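Local coordinates for protein dual function macrocyclase-peptidase POPB (PDB 5N4B) that cleaves a toxin precursor peptide after proline and joins the ends of the trimmed peptide into a macrocycle in amanitin biosynthesis, at residues K71-A83 / F508-G520. The protein carries 1 engineered substitution. Sequence-based numbering, arbitrary orientation.
Sequences KLAEKFRASRNYA and FSPIILTFLQTYG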
loop_
_atom_site.group_PDB
_atom_site.type_symbol
_atom_site.label_atom_id
_atom_site.label_comp_id
_atom_site.label_asym_id
_atom_site.label_seq_id
_atom_site.Cartn_x
_atom_site.Cartn_y
_atom_site.Cartn_z
ATOM N N LYS A 71 -18.956 -22.391 2.097
ATOM C CA LYS A 71 -19.763 -21.697 3.090
ATOM C C LYS A 71 -19.159 -20.332 3.415
ATOM O O LYS A 71 -19.874 -19.327 3.526
ATOM C CB LYS A 71 -19.940 -22.551 4.363
ATOM C CG LYS A 71 -20.550 -23.939 4.099
ATOM C CD LYS A 71 -20.795 -24.722 5.396
ATOM C CE LYS A 71 -21.636 -25.997 5.161
ATOM N NZ LYS A 71 -21.065 -26.900 4.107
ATOM N N LEU A 72 -17.838 -20.275 3.530
ATOM C CA LEU A 72 -17.182 -19.005 3.801
ATOM C C LEU A 72 -17.286 -18.073 2.602
ATOM O O LEU A 72 -17.472 -16.873 2.767
ATOM C CB LEU A 72 -15.716 -19.223 4.163
ATOM C CG LEU A 72 -15.461 -19.862 5.487
ATOM C CD1 LEU A 72 -13.922 -19.927 5.668
ATOM C CD2 LEU A 72 -16.090 -19.173 6.680
ATOM N N ALA A 73 -17.191 -18.588 1.379
ATOM C CA ALA A 73 -17.379 -17.721 0.220
ATOM C C ALA A 73 -18.736 -17.022 0.261
ATOM O O ALA A 73 -18.847 -15.816 -0.020
ATOM C CB ALA A 73 -17.233 -18.496 -1.070
ATOM N N GLU A 74 -19.787 -17.768 0.582
ATOM C CA GLU A 74 -21.127 -17.202 0.680
ATOM C C GLU A 74 -21.180 -16.114 1.739
ATOM O O GLU A 74 -21.755 -15.037 1.515
ATOM C CB GLU A 74 -22.087 -18.338 1.007
ATOM C CG GLU A 74 -23.504 -17.965 1.238
ATOM C CD GLU A 74 -24.416 -19.126 1.717
ATOM O OE1 GLU A 74 -23.999 -20.360 1.724
ATOM O OE2 GLU A 74 -25.512 -18.777 2.187
ATOM N N LYS A 75 -20.604 -16.374 2.916
ATOM C CA LYS A 75 -20.617 -15.385 3.999
ATOM C C LYS A 75 -19.777 -14.159 3.632
ATOM O O LYS A 75 -20.163 -13.028 3.927
ATOM C CB LYS A 75 -20.054 -16.002 5.283
ATOM C CG LYS A 75 -20.871 -17.149 5.887
ATOM C CD LYS A 75 -20.090 -17.808 7.053
ATOM C CE LYS A 75 -20.797 -19.039 7.633
ATOM N NZ LYS A 75 -22.081 -18.702 8.239
ATOM N N PHE A 76 -18.629 -14.369 3.000
ATOM C CA PHE A 76 -17.712 -13.272 2.692
ATOM C C PHE A 76 -18.271 -12.388 1.579
ATOM O O PHE A 76 -18.148 -11.164 1.633
ATOM C CB PHE A 76 -16.351 -13.811 2.260
ATOM C CG PHE A 76 -15.524 -14.449 3.378
ATOM C CD1 PHE A 76 -15.882 -14.321 4.694
ATOM C CD2 PHE A 76 -14.401 -15.174 3.059
ATOM C CE1 PHE A 76 -15.063 -14.855 5.709
ATOM C CE2 PHE A 76 -13.581 -15.754 4.064
ATOM C CZ PHE A 76 -13.926 -15.595 5.366
ATOM N N ARG A 77 -18.824 -12.997 0.536
ATOM C CA ARG A 77 -19.450 -12.200 -0.514
ATOM C C ARG A 77 -20.534 -11.312 0.062
ATOM O O ARG A 77 -20.600 -10.126 -0.250
ATOM C CB ARG A 77 -20.036 -13.134 -1.562
ATOM C CG ARG A 77 -20.455 -12.448 -2.856
ATOM C CD ARG A 77 -21.123 -13.397 -3.860
ATOM N NE ARG A 77 -20.298 -14.600 -4.189
ATOM C CZ ARG A 77 -20.521 -15.815 -3.765
ATOM N NH1 ARG A 77 -21.548 -16.106 -2.971
ATOM N NH2 ARG A 77 -19.717 -16.792 -4.163
ATOM N N ALA A 78 -21.367 -11.864 0.950
ATOM C CA ALA A 78 -22.414 -11.045 1.562
ATOM C C ALA A 78 -21.818 -9.916 2.385
ATOM O O ALA A 78 -22.325 -8.792 2.374
ATOM C CB ALA A 78 -23.343 -11.922 2.389
ATOM N N SER A 79 -20.739 -10.201 3.102
ATOM C CA SER A 79 -20.126 -9.178 3.945
ATOM C C SER A 79 -19.560 -8.024 3.136
ATOM O O SER A 79 -19.459 -6.916 3.662
ATOM C CB SER A 79 -19.056 -9.792 4.854
ATOM O OG SER A 79 -17.817 -9.933 4.223
ATOM N N ARG A 80 -19.189 -8.243 1.891
ATOM C CA ARG A 80 -18.659 -7.205 1.000
ATOM C C ARG A 80 -19.761 -6.481 0.240
ATOM O O ARG A 80 -19.503 -5.452 -0.365
ATOM C CB ARG A 80 -17.679 -7.835 0.001
ATOM C CG ARG A 80 -16.405 -8.344 0.618
ATOM C CD ARG A 80 -15.307 -7.363 0.635
ATOM N NE ARG A 80 -14.964 -6.894 -0.714
ATOM C CZ ARG A 80 -13.733 -6.824 -1.202
ATOM N NH1 ARG A 80 -13.565 -6.389 -2.435
ATOM N NH2 ARG A 80 -12.684 -7.154 -0.446
ATOM N N ASN A 81 -20.988 -6.983 0.275
ATOM C CA ASN A 81 -22.046 -6.485 -0.612
ATOM C C ASN A 81 -22.796 -5.334 0.048
ATOM O O ASN A 81 -23.952 -5.446 0.482
ATOM C CB ASN A 81 -22.979 -7.627 -0.962
ATOM C CG ASN A 81 -23.892 -7.287 -2.115
ATOM O OD1 ASN A 81 -23.670 -6.324 -2.824
ATOM N ND2 ASN A 81 -24.907 -8.099 -2.314
ATOM N N TYR A 82 -22.099 -4.184 0.078
ATOM C CA TYR A 82 -22.698 -2.943 0.569
ATOM C C TYR A 82 -22.102 -1.786 -0.226
ATOM O O TYR A 82 -20.952 -1.857 -0.672
ATOM C CB TYR A 82 -22.474 -2.702 2.085
ATOM C CG TYR A 82 -21.039 -2.659 2.520
ATOM C CD1 TYR A 82 -20.390 -3.815 2.944
ATOM C CD2 TYR A 82 -20.326 -1.469 2.542
ATOM C CE1 TYR A 82 -19.086 -3.797 3.358
ATOM C CE2 TYR A 82 -18.985 -1.464 2.957
ATOM C CZ TYR A 82 -18.389 -2.608 3.371
ATOM O OH TYR A 82 -17.080 -2.528 3.802
ATOM N N ALA A 83 -22.893 -0.732 -0.402
ATOM C CA ALA A 83 -22.472 0.428 -1.171
ATOM C C ALA A 83 -21.291 1.112 -0.511
ATOM O O ALA A 83 -21.201 1.224 0.712
ATOM C CB ALA A 83 -23.634 1.418 -1.240
ATOM N N PHE A 508 -10.682 -1.291 8.194
ATOM C CA PHE A 508 -11.948 -2.032 8.222
ATOM C C PHE A 508 -11.929 -3.147 7.175
ATOM O O PHE A 508 -11.710 -2.882 5.984
ATOM C CB PHE A 508 -13.145 -1.135 7.946
ATOM C CG PHE A 508 -14.437 -1.823 8.155
ATOM C CD1 PHE A 508 -14.923 -2.037 9.426
ATOM C CD2 PHE A 508 -15.196 -2.250 7.066
ATOM C CE1 PHE A 508 -16.128 -2.706 9.614
ATOM C CE2 PHE A 508 -16.377 -2.927 7.266
ATOM C CZ PHE A 508 -16.834 -3.143 8.503
ATOM N N SER A 509 -12.175 -4.376 7.612
ATOM C CA SER A 509 -12.304 -5.511 6.712
ATOM C C SER A 509 -13.546 -6.307 7.076
ATOM O O SER A 509 -13.552 -6.982 8.121
ATOM C CB SER A 509 -11.094 -6.414 6.844
ATOM O OG SER A 509 -11.354 -7.634 6.101
ATOM N N PRO A 510 -14.613 -6.271 6.276
ATOM C CA PRO A 510 -15.796 -7.065 6.615
ATOM C C PRO A 510 -15.516 -8.543 6.553
ATOM O O PRO A 510 -16.147 -9.285 7.299
ATOM C CB PRO A 510 -16.848 -6.624 5.577
ATOM C CG PRO A 510 -15.992 -6.123 4.418
ATOM C CD PRO A 510 -14.805 -5.442 5.079
ATOM N N ILE A 511 -14.586 -8.989 5.714
ATOM C CA ILE A 511 -14.272 -10.413 5.683
ATOM C C ILE A 511 -13.628 -10.845 6.993
ATOM O O ILE A 511 -13.966 -11.902 7.546
ATOM C CB ILE A 511 -13.413 -10.728 4.454
ATOM C CG1 ILE A 511 -14.316 -10.631 3.184
ATOM C CG2 ILE A 511 -12.685 -12.068 4.604
ATOM C CD1 ILE A 511 -13.665 -11.039 1.885
ATOM N N ILE A 512 -12.633 -10.092 7.481
ATOM C CA ILE A 512 -12.015 -10.460 8.746
ATOM C C ILE A 512 -13.060 -10.485 9.846
ATOM O O ILE A 512 -13.117 -11.447 10.624
ATOM C CB ILE A 512 -10.818 -9.560 9.079
ATOM C CG1 ILE A 512 -9.714 -9.849 8.058
ATOM C CG2 ILE A 512 -10.340 -9.836 10.494
ATOM C CD1 ILE A 512 -8.505 -8.912 8.080
ATOM N N LEU A 513 -13.898 -9.451 9.960
ATOM C CA LEU A 513 -14.899 -9.468 11.028
ATOM C C LEU A 513 -15.835 -10.661 10.898
ATOM O O LEU A 513 -16.231 -11.260 11.890
ATOM C CB LEU A 513 -15.698 -8.155 11.066
ATOM C CG LEU A 513 -14.852 -6.910 11.361
ATOM C CD1 LEU A 513 -15.763 -5.708 11.442
ATOM C CD2 LEU A 513 -13.998 -7.026 12.625
ATOM N N THR A 514 -16.208 -11.014 9.682
ATOM C CA THR A 514 -17.059 -12.182 9.480
ATOM C C THR A 514 -16.361 -13.444 9.975
ATOM O O THR A 514 -16.980 -14.273 10.644
ATOM C CB THR A 514 -17.402 -12.276 8.001
ATOM O OG1 THR A 514 -18.186 -11.145 7.629
ATOM C CG2 THR A 514 -18.220 -13.507 7.709
ATOM N N PHE A 515 -15.081 -13.605 9.672
ATOM C CA PHE A 515 -14.348 -14.746 10.192
ATOM C C PHE A 515 -14.348 -14.758 11.715
ATOM O O PHE A 515 -14.577 -15.798 12.345
ATOM C CB PHE A 515 -12.922 -14.715 9.672
ATOM C CG PHE A 515 -12.081 -15.915 10.019
ATOM C CD1 PHE A 515 -11.382 -15.945 11.206
ATOM C CD2 PHE A 515 -12.022 -17.000 9.169
ATOM C CE1 PHE A 515 -10.606 -17.021 11.531
ATOM C CE2 PHE A 515 -11.236 -18.077 9.487
ATOM C CZ PHE A 515 -10.541 -18.100 10.665
ATOM N N LEU A 516 -14.118 -13.607 12.329
ATOM C CA LEU A 516 -14.064 -13.543 13.784
ATOM C C LEU A 516 -15.384 -13.975 14.391
ATOM O O LEU A 516 -15.419 -14.717 15.385
ATOM C CB LEU A 516 -13.714 -12.125 14.263
ATOM C CG LEU A 516 -12.393 -11.517 13.746
ATOM C CD1 LEU A 516 -12.090 -10.256 14.478
ATOM C CD2 LEU A 516 -11.237 -12.458 13.833
ATOM N N GLN A 517 -16.478 -13.481 13.851
ATOM C CA GLN A 517 -17.796 -13.856 14.347
ATOM C C GLN A 517 -18.114 -15.315 14.070
ATOM O O GLN A 517 -18.636 -16.006 14.946
ATOM C CB GLN A 517 -18.845 -12.929 13.742
ATOM C CG GLN A 517 -20.243 -13.161 14.290
ATOM C CD GLN A 517 -21.260 -12.118 13.886
ATOM O OE1 GLN A 517 -20.956 -11.106 13.313
ATOM N NE2 GLN A 517 -22.514 -12.423 14.161
ATOM N N THR A 518 -17.763 -15.820 12.911
ATOM C CA THR A 518 -18.103 -17.184 12.538
ATOM C C THR A 518 -17.421 -18.190 13.440
ATOM O O THR A 518 -18.005 -19.209 13.808
ATOM C CB THR A 518 -17.690 -17.407 11.079
ATOM O OG1 THR A 518 -18.503 -16.568 10.214
ATOM C CG2 THR A 518 -17.869 -18.841 10.640
ATOM N N TYR A 519 -16.186 -17.939 13.789
ATOM C CA TYR A 519 -15.371 -18.896 14.500
ATOM C C TYR A 519 -15.038 -18.482 15.923
ATOM O O TYR A 519 -14.410 -19.294 16.645
ATOM C CB TYR A 519 -14.083 -19.147 13.712
ATOM C CG TYR A 519 -14.280 -19.852 12.412
ATOM C CD1 TYR A 519 -14.651 -21.202 12.378
ATOM C CD2 TYR A 519 -14.016 -19.217 11.217
ATOM C CE1 TYR A 519 -14.799 -21.870 11.179
ATOM C CE2 TYR A 519 -14.135 -19.891 10.031
ATOM C CZ TYR A 519 -14.522 -21.212 10.029
ATOM O OH TYR A 519 -14.617 -21.850 8.798
ATOM N N GLY A 520 -15.418 -17.295 16.372
ATOM C CA GLY A 520 -15.020 -16.893 17.719
ATOM C C GLY A 520 -13.520 -16.690 17.797
ATOM O O GLY A 520 -12.898 -16.991 18.836
HETATM O O HOH W 1 -21.075 -16.776 10.367
#
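With CG set beside the backbone N (chi1 -71°), the F76 side chain crosses that of I511 at about a right angle; I511 in turn has CG2 anti to its own N, and that methyl sits squarely over the ring centre. This is a CH-pi contact, I511 CG2 standing 3.6 Å from the F76 centroid and 2° off the normal. L72 CB covers the opposite face near the rim, T514 CG2 meets the edge in the ring plane, and W716 of helix 705-722 sets its ring roughly perpendicular to that of F76. Next along, S79 fits tightly against P510 and T514: S79 CB is 3.2 Å from T514 OG1, and S79 O is 3.3 Å from P510 CB. Both hydroxyls are turned back to their own helices, S79 OG donating to F76 O and T514 OG1 to P510 O, each carbonyl also taking a backbone N-H.

Helical segments 71-80 and 510-519 run closer to antiparallel than parallel, at 133°, their axes 8.8 Å apart at closest approach. Helix 68-80, just ahead of the first propeller strand, 84-90, is the N-terminal contribution to the alpha/beta-hydrolase domain, as in other S9A peptidases, and packs there against the helix before strand 522-526.

At one end the Y82 hydroxyl reaches the F508 ring at its edge, OH to CE2 3.6 Å, while P510 CG lies by the edge of the Y82 ring. At the other, both L72 methyls close on Y519 OH. The K75 chain passes T518, and a water bridges them, accepting from K75 NZ and donating to T518 OG1 (2.6 Å).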